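Local coordinates for protein hydrogenase maturation factor (Thermoanaerobacter tengcongensis, PDB 3VTH) that probably uses ATP to transfer the carbamoyl group of carbamoyl phosphate onto the C-terminal cysteine of HypE during maturation of [NiFe]-hydrogenases, at residues Phe30-Lys35 with Glu61-Glu66; His227-Ala232 with Phe323-Thr328; Gln482-His487 with Gly519-Val524. All coordinates share one frame; numbering follows the deposited sequence. Where two conformers were deposited one is given.

Contact 1 (Phe30-Lys35 with Glu61-Glu66); sequences FNIAQK and EAFIRE
E66 OE1 faces two residues of helix 25-35: I32 CG2 touches it at 3.6 Å, while K35 NZ stays 4.5 Å off, opposite in charge but too far for a salt bridge. The same oxygen takes a weak hydrogen bond from N70, just past helix 57-69. Below this charged pair, I32 and F63 make the apolar contact, their side chains roughly at right angles. I32 CD1 approaches F63 CD2 obliquely, at 3.5 Å, and CG1 lies almost as near. CG sits anti to the backbone N of F63 (chi1 171°), carrying the ring toward A33, whose N meets its edge near the plane, 3.7 Å from F63 CE2. The helix segments run nearly antiparallel, at 150°, with axes 9.6 Å apart, as expected for the two helices of the acylphosphatase fold, where the βαββαβ order gives the strand sequence 4-1-3-2, here extended by strand 93-95. An alanine in place of I32 would remove CG1, CG2 and CD1 and is likely to leave a gap against the F63 ring and beside E66 OE1. Below, F63 rests on I14, I51 and V53 of the sheet, its side chain about 10 Å from that of R26, the predicted active-site arginine.

Contact 2 (His227-Ala232 with Phe323-Thr328); sequences HLAVNA and FPIVMT. With APC (diphosphomethylphosphonic acid adenosyl ester), chain F.
T328, paired with L228 across the two strands, puts its hydroxyl on the nucleotide analogue: T328 OG1 donates to O1A of the alpha phosphate of APC over 2.6 Å. OG1 stands anti to the backbone N (chi1 -172°), which leaves CG2 to pack on L228 CB at 3.8 Å, so the polar and apolar branches serve different partners. K245 NZ also bonds to OG1 and to the ligand, so the hydroxyl has two polar partners.

Behind the threonine its backbone is held by a reciprocal antiparallel pair. L228 N donates to T328 O at 2.7 Å, and T328 N returns the bond to L228 O at 3.0 Å; both are nearly straight, at 166°. Further along, the pairing becomes one-sided. V326 N reaches V230 O at 3.0 Å with a more bent geometry, whereas the buried V230 N has no partner, and V326 O instead lies 3.1 Å from A229 CA in a CA-H...O contact. Outermost, A232 N donates to P324 O, and N231 lays its amide on F323: the two planes are only 16° apart, with N231 CG 3.4 Å above one face of the ring. N231 OD1 is also bonded by L233 N, which helps fix the amide's rotation.

V230 and V326 lie side by side under helix 235-245, where they meet A237 and L241 respectively. Strands 226-229 and 325-329 are neighbours within the mixed sheet of the Sua5/YrdC-like domain, and the second ends at S329, with N331 just beyond; S329 N and N331 ND2 also bond APC, an arrangement consistent with the phosphate-binding end of a YrdC nucleotide pocket.

Contact 3 (Gln482-His487 with Gly519-Val524); sequences QHHHAH and GAEILV. With FE (Fe (III) ion), chain I; AP2 (phosphomethylphosphonic acid adenosyl ester), chain H.
H484 and E521 meet ring face to aliphatic chain: E521 CG sits 4.2 Å above the plane of the imidazole, offset toward its rim. H483 CD2 lies over the opposite face, so the H484 ring is sandwiched. Its nitrogens fix its orientation as well. Q482 NE2 donates to H484 ND1 at 3.1 Å and 173°, near the ring plane and in the amide plane, while H484 NE2 is hydrogen-bonded to D507 OD1; this bond makes H484 a second-shell residue, because D507 OD2 binds the iron. G519 CA comes within 3.4 Å of H484 NE2; the backbone angles at G519 would jam any CB against the preceding carbonyl O, which calls for glycine.

E521 OE1 accepts from G519 N and A520 N, each at 2.9 Å, from opposite faces of its plane, and OE2 forms a salt bridge with R532. H483 and H487, four residues apart on one helix, supply two of the four protein ligands of the ferric ion, each through NE2 at 2.2 Å; D507, D734 and two AP2 oxygens complete the site. Q482 OE1 caps the helix start, receiving H485 N at 3.1 Å.

L523 CD1 packs against the backbone at H485. Helix 483-487, in the Kae1-like domain, crosses strand 521-524, in its second subdomain (actin-ATPase clan), at 69°. That strand pairs with 501-507 and 530-542, while I737 of helix 737-749 packs on H483, A486 and H487, and I744 on H485.

The three contacts follow one another along the chain and occupy separate modules. Contact 1 belongs to the acylphosphatase domain, remote from the others: its nearest atoms are about 34 Å from contact 2 and about 36 Å from contact 3. Contacts 2 and 3 each hold a different nucleotide analogue, APC beside T328 and AP2 on the iron at H483 and H487. Their centres lie about 38 Å apart on opposite sides of the chain's centre, with nearest atoms about 23 Å apart, so neither touches the other. Such separation fits a multistep reaction in which an intermediate probably passes from the YrdC-like site to the Kae1-like site.

Contact 1 (Phe30-Lys35 with Glu61-Glu66)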
# COMPACT_ATOMS: atom_id res chain seq x y z
N PHE A 30 -25.20 -22.96 -2.90
CA PHE A 30 -25.73 -24.32 -2.91
C PHE A 30 -26.51 -24.60 -1.63
O PHE A 30 -27.63 -25.13 -1.65
CB PHE A 30 -24.61 -25.34 -3.08
CG PHE A 30 -25.09 -26.77 -3.06
CD1 PHE A 30 -25.20 -27.46 -1.85
CD2 PHE A 30 -25.42 -27.43 -4.24
CE1 PHE A 30 -25.65 -28.80 -1.82
CE2 PHE A 30 -25.88 -28.76 -4.22
CZ PHE A 30 -26.00 -29.45 -3.02
N ASN A 31 -25.89 -24.24 -0.51
CA ASN A 31 -26.45 -24.58 0.78
C ASN A 31 -27.72 -23.79 1.09
O ASN A 31 -28.68 -24.37 1.59
CB ASN A 31 -25.39 -24.47 1.89
CG ASN A 31 -24.33 -25.58 1.80
OD1 ASN A 31 -23.13 -25.32 1.73
ND2 ASN A 31 -24.79 -26.83 1.80
N ILE A 32 -27.75 -22.50 0.77
CA ILE A 32 -28.98 -21.74 1.01
C ILE A 32 -30.07 -22.08 -0.03
O ILE A 32 -31.27 -22.10 0.30
CB ILE A 32 -28.74 -20.21 1.19
CG1 ILE A 32 -28.08 -19.59 -0.04
CG2 ILE A 32 -27.84 -19.95 2.42
CD1 ILE A 32 -28.23 -18.07 -0.10
N ALA A 33 -29.68 -22.45 -1.25
CA ALA A 33 -30.66 -22.92 -2.24
C ALA A 33 -31.36 -24.19 -1.74
O ALA A 33 -32.58 -24.34 -1.88
CB ALA A 33 -30.02 -23.16 -3.58
N GLN A 34 -30.59 -25.12 -1.16
CA GLN A 34 -31.17 -26.34 -0.58
C GLN A 34 -32.09 -26.01 0.61
O GLN A 34 -33.16 -26.59 0.77
CB GLN A 34 -30.08 -27.32 -0.15
CG GLN A 34 -29.10 -27.69 -1.24
CD GLN A 34 -29.34 -29.06 -1.84
OE1 GLN A 34 -29.23 -30.08 -1.15
NE2 GLN A 34 -29.64 -29.09 -3.14
N LYS A 35 -31.65 -25.05 1.42
CA LYS A 35 -32.38 -24.63 2.61
C LYS A 35 -33.77 -24.12 2.25
O LYS A 35 -34.74 -24.40 2.94
CB LYS A 35 -31.61 -23.52 3.31
CG LYS A 35 -32.10 -23.17 4.70
CD LYS A 35 -31.36 -21.94 5.21
CE LYS A 35 -31.99 -21.40 6.50
NZ LYS A 35 -31.35 -20.09 6.82
N GLU A 61 -37.24 -15.06 -2.45
CA GLU A 61 -37.01 -13.82 -1.71
C GLU A 61 -36.12 -14.01 -0.47
O GLU A 61 -35.22 -13.21 -0.21
CB GLU A 61 -38.32 -13.12 -1.35
CG GLU A 61 -39.08 -12.52 -2.55
CD GLU A 61 -38.29 -11.44 -3.32
OE1 GLU A 61 -38.79 -11.01 -4.39
OE2 GLU A 61 -37.20 -11.01 -2.88
N ALA A 62 -36.39 -15.06 0.29
CA ALA A 62 -35.58 -15.42 1.46
C ALA A 62 -34.13 -15.76 1.09
O ALA A 62 -33.18 -15.35 1.76
CB ALA A 62 -36.24 -16.57 2.23
N PHE A 63 -33.96 -16.50 -0.00
CA PHE A 63 -32.64 -16.80 -0.58
C PHE A 63 -31.87 -15.51 -0.93
O PHE A 63 -30.69 -15.35 -0.56
CB PHE A 63 -32.86 -17.71 -1.80
CG PHE A 63 -31.64 -17.95 -2.65
CD1 PHE A 63 -31.42 -17.18 -3.79
CD2 PHE A 63 -30.78 -19.01 -2.38
CE1 PHE A 63 -30.32 -17.43 -4.62
CE2 PHE A 63 -29.69 -19.28 -3.20
CZ PHE A 63 -29.45 -18.48 -4.32
N ILE A 64 -32.53 -14.58 -1.62
CA ILE A 64 -31.89 -13.31 -2.00
C ILE A 64 -31.51 -12.50 -0.75
O ILE A 64 -30.41 -11.94 -0.67
CB ILE A 64 -32.79 -12.48 -2.94
CG1 ILE A 64 -32.91 -13.16 -4.31
CG2 ILE A 64 -32.27 -11.05 -3.09
CD1 ILE A 64 -33.95 -12.49 -5.26
N ARG A 65 -32.42 -12.46 0.22
CA ARG A 65 -32.19 -11.77 1.49
C ARG A 65 -30.99 -12.35 2.24
O ARG A 65 -30.20 -11.60 2.82
CB ARG A 65 -33.45 -11.87 2.36
CG ARG A 65 -33.55 -10.85 3.47
CD ARG A 65 -34.99 -10.81 4.05
NE ARG A 65 -35.39 -12.10 4.63
CZ ARG A 65 -36.42 -12.84 4.23
NH1 ARG A 65 -37.24 -12.44 3.25
NH2 ARG A 65 -36.67 -14.00 4.85
N GLU A 66 -30.84 -13.68 2.24
CA GLU A 66 -29.66 -14.31 2.86
C GLU A 66 -28.37 -13.88 2.19
O GLU A 66 -27.39 -13.58 2.88
CB GLU A 66 -29.76 -15.84 2.87
CG GLU A 66 -30.24 -16.43 4.19
CD GLU A 66 -29.11 -16.60 5.19
OE1 GLU A 66 -28.22 -17.44 4.95
OE2 GLU A 66 -29.12 -15.91 6.24

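Contact 2 (His227-Ala232 with Phe323-Thr328)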
# COMPACT_ATOMS: atom_id res chain seq x y z
N HIS A 227 11.04 -13.69 2.38
CA HIS A 227 11.46 -12.70 3.36
C HIS A 227 12.65 -13.20 4.16
O HIS A 227 12.85 -14.42 4.30
CB HIS A 227 10.29 -12.31 4.30
CG HIS A 227 9.19 -11.60 3.58
ND1 HIS A 227 8.19 -12.26 2.91
CD2 HIS A 227 9.00 -10.28 3.34
CE1 HIS A 227 7.40 -11.39 2.31
NE2 HIS A 227 7.87 -10.18 2.55
N LEU A 228 13.45 -12.27 4.65
CA LEU A 228 14.63 -12.61 5.45
C LEU A 228 14.27 -12.28 6.87
O LEU A 228 13.74 -11.19 7.15
CB LEU A 228 15.84 -11.79 5.01
CG LEU A 228 16.33 -12.05 3.59
CD1 LEU A 228 17.04 -10.83 3.00
CD2 LEU A 228 17.22 -13.30 3.56
N ALA A 229 14.57 -13.22 7.76
CA ALA A 229 14.25 -13.09 9.17
C ALA A 229 15.45 -13.32 10.06
O ALA A 229 16.33 -14.15 9.76
CB ALA A 229 13.12 -14.06 9.54
N VAL A 230 15.49 -12.56 11.15
CA VAL A 230 16.42 -12.78 12.25
C VAL A 230 15.68 -12.49 13.55
O VAL A 230 14.66 -11.80 13.56
CB VAL A 230 17.71 -11.88 12.19
CG1 VAL A 230 18.56 -12.23 10.98
CG2 VAL A 230 17.40 -10.37 12.25
N ASN A 231 16.22 -12.99 14.66
CA ASN A 231 15.78 -12.59 15.99
C ASN A 231 15.84 -11.07 16.15
O ASN A 231 16.93 -10.48 16.16
CB ASN A 231 16.68 -13.27 17.04
CG ASN A 231 16.25 -13.00 18.47
OD1 ASN A 231 15.39 -12.17 18.74
ND2 ASN A 231 16.86 -13.72 19.40
N ALA A 232 14.69 -10.43 16.33
CA ALA A 232 14.62 -8.97 16.50
C ALA A 232 15.13 -8.47 17.86
O ALA A 232 15.20 -7.26 18.10
CB ALA A 232 13.20 -8.45 16.24
N PHE A 323 10.79 -15.02 20.76
CA PHE A 323 11.26 -13.68 20.42
C PHE A 323 10.59 -13.24 19.14
O PHE A 323 10.29 -14.08 18.29
CB PHE A 323 12.81 -13.61 20.31
CG PHE A 323 13.43 -14.73 19.49
CD1 PHE A 323 13.36 -14.73 18.09
CD2 PHE A 323 14.08 -15.79 20.12
CE1 PHE A 323 13.93 -15.77 17.33
CE2 PHE A 323 14.66 -16.82 19.39
CZ PHE A 323 14.58 -16.82 17.98
N PRO A 324 10.34 -11.92 19.00
CA PRO A 324 9.82 -11.42 17.73
C PRO A 324 10.91 -11.47 16.67
O PRO A 324 12.10 -11.55 17.00
CB PRO A 324 9.44 -9.97 18.03
CG PRO A 324 9.79 -9.71 19.48
CD PRO A 324 10.62 -10.84 19.97
N ILE A 325 10.51 -11.42 15.40
CA ILE A 325 11.49 -11.52 14.33
C ILE A 325 11.35 -10.41 13.28
O ILE A 325 10.24 -10.05 12.91
CB ILE A 325 11.42 -12.89 13.61
CG1 ILE A 325 9.99 -13.14 13.10
CG2 ILE A 325 11.92 -14.01 14.55
CD1 ILE A 325 9.81 -14.42 12.27
N VAL A 326 12.48 -9.92 12.79
CA VAL A 326 12.52 -9.08 11.59
C VAL A 326 11.94 -9.87 10.43
O VAL A 326 12.14 -11.08 10.33
CB VAL A 326 13.98 -8.69 11.26
CG1 VAL A 326 14.09 -8.04 9.87
CG2 VAL A 326 14.52 -7.76 12.34
N MET A 327 11.17 -9.18 9.59
CA MET A 327 10.75 -9.71 8.31
C MET A 327 11.01 -8.60 7.30
O MET A 327 10.33 -7.57 7.32
CB MET A 327 9.25 -10.06 8.31
CG MET A 327 8.92 -11.29 9.12
SD MET A 327 9.54 -12.77 8.31
CE MET A 327 8.08 -13.28 7.39
N THR A 328 12.01 -8.81 6.46
CA THR A 328 12.35 -7.84 5.43
C THR A 328 12.31 -8.60 4.12
O THR A 328 12.50 -9.81 4.12
CB THR A 328 13.73 -7.14 5.69
OG1 THR A 328 13.91 -6.06 4.75
CG2 THR A 328 14.89 -8.12 5.57
PG APC F . 14.58 -2.94 -0.08
O1G APC F . 13.91 -4.28 0.10
O2G APC F . 15.67 -2.69 0.93
O3G APC F . 15.02 -2.65 -1.49
PB APC F . 12.20 -1.83 1.11
O1B APC F . 11.22 -2.70 0.39
O2B APC F . 11.76 -0.39 1.31
O3B APC F . 13.52 -1.75 0.19
PA APC F . 11.61 -3.81 3.48
O1A APC F . 12.19 -4.13 4.83
O2A APC F . 11.35 -4.98 2.60
C3A APC F . 12.72 -2.58 2.69
O5' APC F . 10.18 -3.08 3.63
C5' APC F . 9.63 -2.64 4.87
C4' APC F . 9.02 -1.26 4.67
O4' APC F . 8.38 -0.91 5.89
C3' APC F . 10.11 -0.22 4.40
O3' APC F . 9.72 0.72 3.39
C2' APC F . 10.22 0.52 5.72
O2' APC F . 10.76 1.85 5.57
C1' APC F . 8.81 0.40 6.28
N9 APC F . 8.92 0.52 7.73
C8 APC F . 9.37 -0.41 8.61
N7 APC F . 9.37 0.11 9.86
C5 APC F . 8.93 1.38 9.78
C6 APC F . 8.69 2.50 10.71
N6 APC F . 8.92 2.37 12.03
N1 APC F . 8.22 3.67 10.20
C2 APC F . 7.97 3.83 8.88
N3 APC F . 8.16 2.87 7.97
C4 APC F . 8.63 1.65 8.36

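Contact 3 (Gln482-His487 with Gly519-Val524)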
# COMPACT_ATOMS: atom_id res chain seq x y z
N GLN A 482 0.14 16.84 -14.20
CA GLN A 482 1.09 17.44 -13.28
C GLN A 482 1.05 16.66 -11.96
O GLN A 482 -0.02 16.27 -11.51
CB GLN A 482 0.81 18.92 -13.07
CG GLN A 482 2.02 19.68 -12.49
CD GLN A 482 2.16 19.52 -10.98
OE1 GLN A 482 1.16 19.46 -10.27
NE2 GLN A 482 3.40 19.48 -10.50
N HIS A 483 2.23 16.45 -11.37
CA HIS A 483 2.42 15.55 -10.21
C HIS A 483 1.53 15.88 -9.01
O HIS A 483 0.91 14.99 -8.42
CB HIS A 483 3.89 15.62 -9.78
CG HIS A 483 4.27 14.62 -8.74
ND1 HIS A 483 4.65 13.33 -9.05
CD2 HIS A 483 4.37 14.72 -7.39
CE1 HIS A 483 4.95 12.68 -7.94
NE2 HIS A 483 4.79 13.50 -6.92
N HIS A 484 1.50 17.15 -8.64
CA HIS A 484 0.75 17.56 -7.47
C HIS A 484 -0.75 17.56 -7.70
O HIS A 484 -1.51 17.21 -6.79
CB HIS A 484 1.32 18.87 -6.90
CG HIS A 484 2.77 18.72 -6.55
ND1 HIS A 484 3.78 18.95 -7.45
CD2 HIS A 484 3.36 18.21 -5.44
CE1 HIS A 484 4.94 18.65 -6.89
NE2 HIS A 484 4.71 18.20 -5.68
N HIS A 485 -1.16 17.90 -8.91
CA HIS A 485 -2.55 17.74 -9.30
C HIS A 485 -2.95 16.27 -9.10
O HIS A 485 -4.00 16.00 -8.53
CB HIS A 485 -2.74 18.21 -10.76
CG HIS A 485 -4.17 18.25 -11.22
ND1 HIS A 485 -4.52 18.25 -12.55
CD2 HIS A 485 -5.34 18.28 -10.52
CE1 HIS A 485 -5.83 18.28 -12.66
NE2 HIS A 485 -6.35 18.28 -11.45
N ALA A 486 -2.11 15.34 -9.55
CA ALA A 486 -2.39 13.90 -9.39
C ALA A 486 -2.52 13.47 -7.92
O ALA A 486 -3.40 12.68 -7.60
CB ALA A 486 -1.33 13.07 -10.10
N HIS A 487 -1.64 13.96 -7.04
CA HIS A 487 -1.77 13.68 -5.59
C HIS A 487 -3.15 14.11 -5.09
O HIS A 487 -3.85 13.34 -4.41
CB HIS A 487 -0.70 14.43 -4.76
CG HIS A 487 0.62 13.72 -4.61
ND1 HIS A 487 0.72 12.42 -4.14
CD2 HIS A 487 1.89 14.15 -4.82
CE1 HIS A 487 2.00 12.09 -4.07
NE2 HIS A 487 2.73 13.12 -4.48
N GLY A 519 6.34 21.02 -4.64
CA GLY A 519 6.29 20.16 -3.44
C GLY A 519 5.83 20.86 -2.17
O GLY A 519 5.80 20.26 -1.10
N ALA A 520 5.46 22.12 -2.30
CA ALA A 520 4.84 22.85 -1.21
C ALA A 520 3.80 23.77 -1.81
O ALA A 520 3.92 25.00 -1.73
CB ALA A 520 5.90 23.62 -0.43
N GLU A 521 2.79 23.16 -2.41
CA GLU A 521 1.86 23.86 -3.29
C GLU A 521 0.45 23.89 -2.73
O GLU A 521 0.01 22.92 -2.12
CB GLU A 521 1.81 23.16 -4.66
CG GLU A 521 3.19 22.70 -5.18
CD GLU A 521 4.16 23.85 -5.28
OE1 GLU A 521 5.28 23.73 -4.74
OE2 GLU A 521 3.77 24.88 -5.88
N ILE A 522 -0.23 25.01 -2.95
CA ILE A 522 -1.67 25.07 -2.75
C ILE A 522 -2.29 25.34 -4.11
O ILE A 522 -1.95 26.31 -4.80
CB ILE A 522 -2.16 26.16 -1.76
CG1 ILE A 522 -1.29 26.26 -0.51
CG2 ILE A 522 -3.66 25.93 -1.39
CD1 ILE A 522 -1.26 25.09 0.33
N LEU A 523 -3.18 24.45 -4.49
CA LEU A 523 -3.87 24.54 -5.75
C LEU A 523 -5.34 24.75 -5.49
O LEU A 523 -5.85 24.42 -4.42
CB LEU A 523 -3.70 23.22 -6.52
CG LEU A 523 -2.30 22.63 -6.59
CD1 LEU A 523 -2.33 21.31 -7.37
CD2 LEU A 523 -1.32 23.65 -7.24
N VAL A 524 -6.03 25.31 -6.48
CA VAL A 524 -7.45 25.10 -6.59
C VAL A 524 -7.62 24.20 -7.81
O VAL A 524 -7.22 24.56 -8.91
CB VAL A 524 -8.22 26.41 -6.75
CG1 VAL A 524 -9.68 26.13 -7.11
CG2 VAL A 524 -8.12 27.25 -5.46
FE FE I . 4.89 13.26 -4.72
PB AP2 H . 8.12 12.96 -4.40
O1B AP2 H . 8.65 13.86 -3.32
O2B AP2 H . 6.82 13.36 -5.03
O3B AP2 H . 9.19 12.54 -5.37
C3A AP2 H . 7.76 11.43 -3.49
PA AP2 H . 6.40 11.56 -2.29
O1A AP2 H . 6.22 10.09 -1.91
O2A AP2 H . 5.20 12.37 -2.71
O5' AP2 H . 7.04 12.37 -1.04
C5' AP2 H . 8.03 11.71 -0.26
C4' AP2 H . 8.69 12.81 0.55
O4' AP2 H . 7.80 13.22 1.60
C3' AP2 H . 9.94 12.33 1.26
O3' AP2 H . 11.05 12.30 0.36
C2' AP2 H . 10.05 13.39 2.34
O2' AP2 H . 10.67 14.53 1.75
C1' AP2 H . 8.59 13.68 2.71
N9 AP2 H . 8.29 12.95 3.97
C8 AP2 H . 8.28 11.60 4.17
N7 AP2 H . 8.02 11.29 5.46
C5 AP2 H . 7.86 12.45 6.13
C6 AP2 H . 7.57 12.85 7.53
N6 AP2 H . 7.38 11.92 8.50
N1 AP2 H . 7.50 14.18 7.80
C2 AP2 H . 7.66 15.12 6.85
N3 AP2 H . 7.94 14.83 5.56
C4 AP2 H . 8.05 13.53 5.15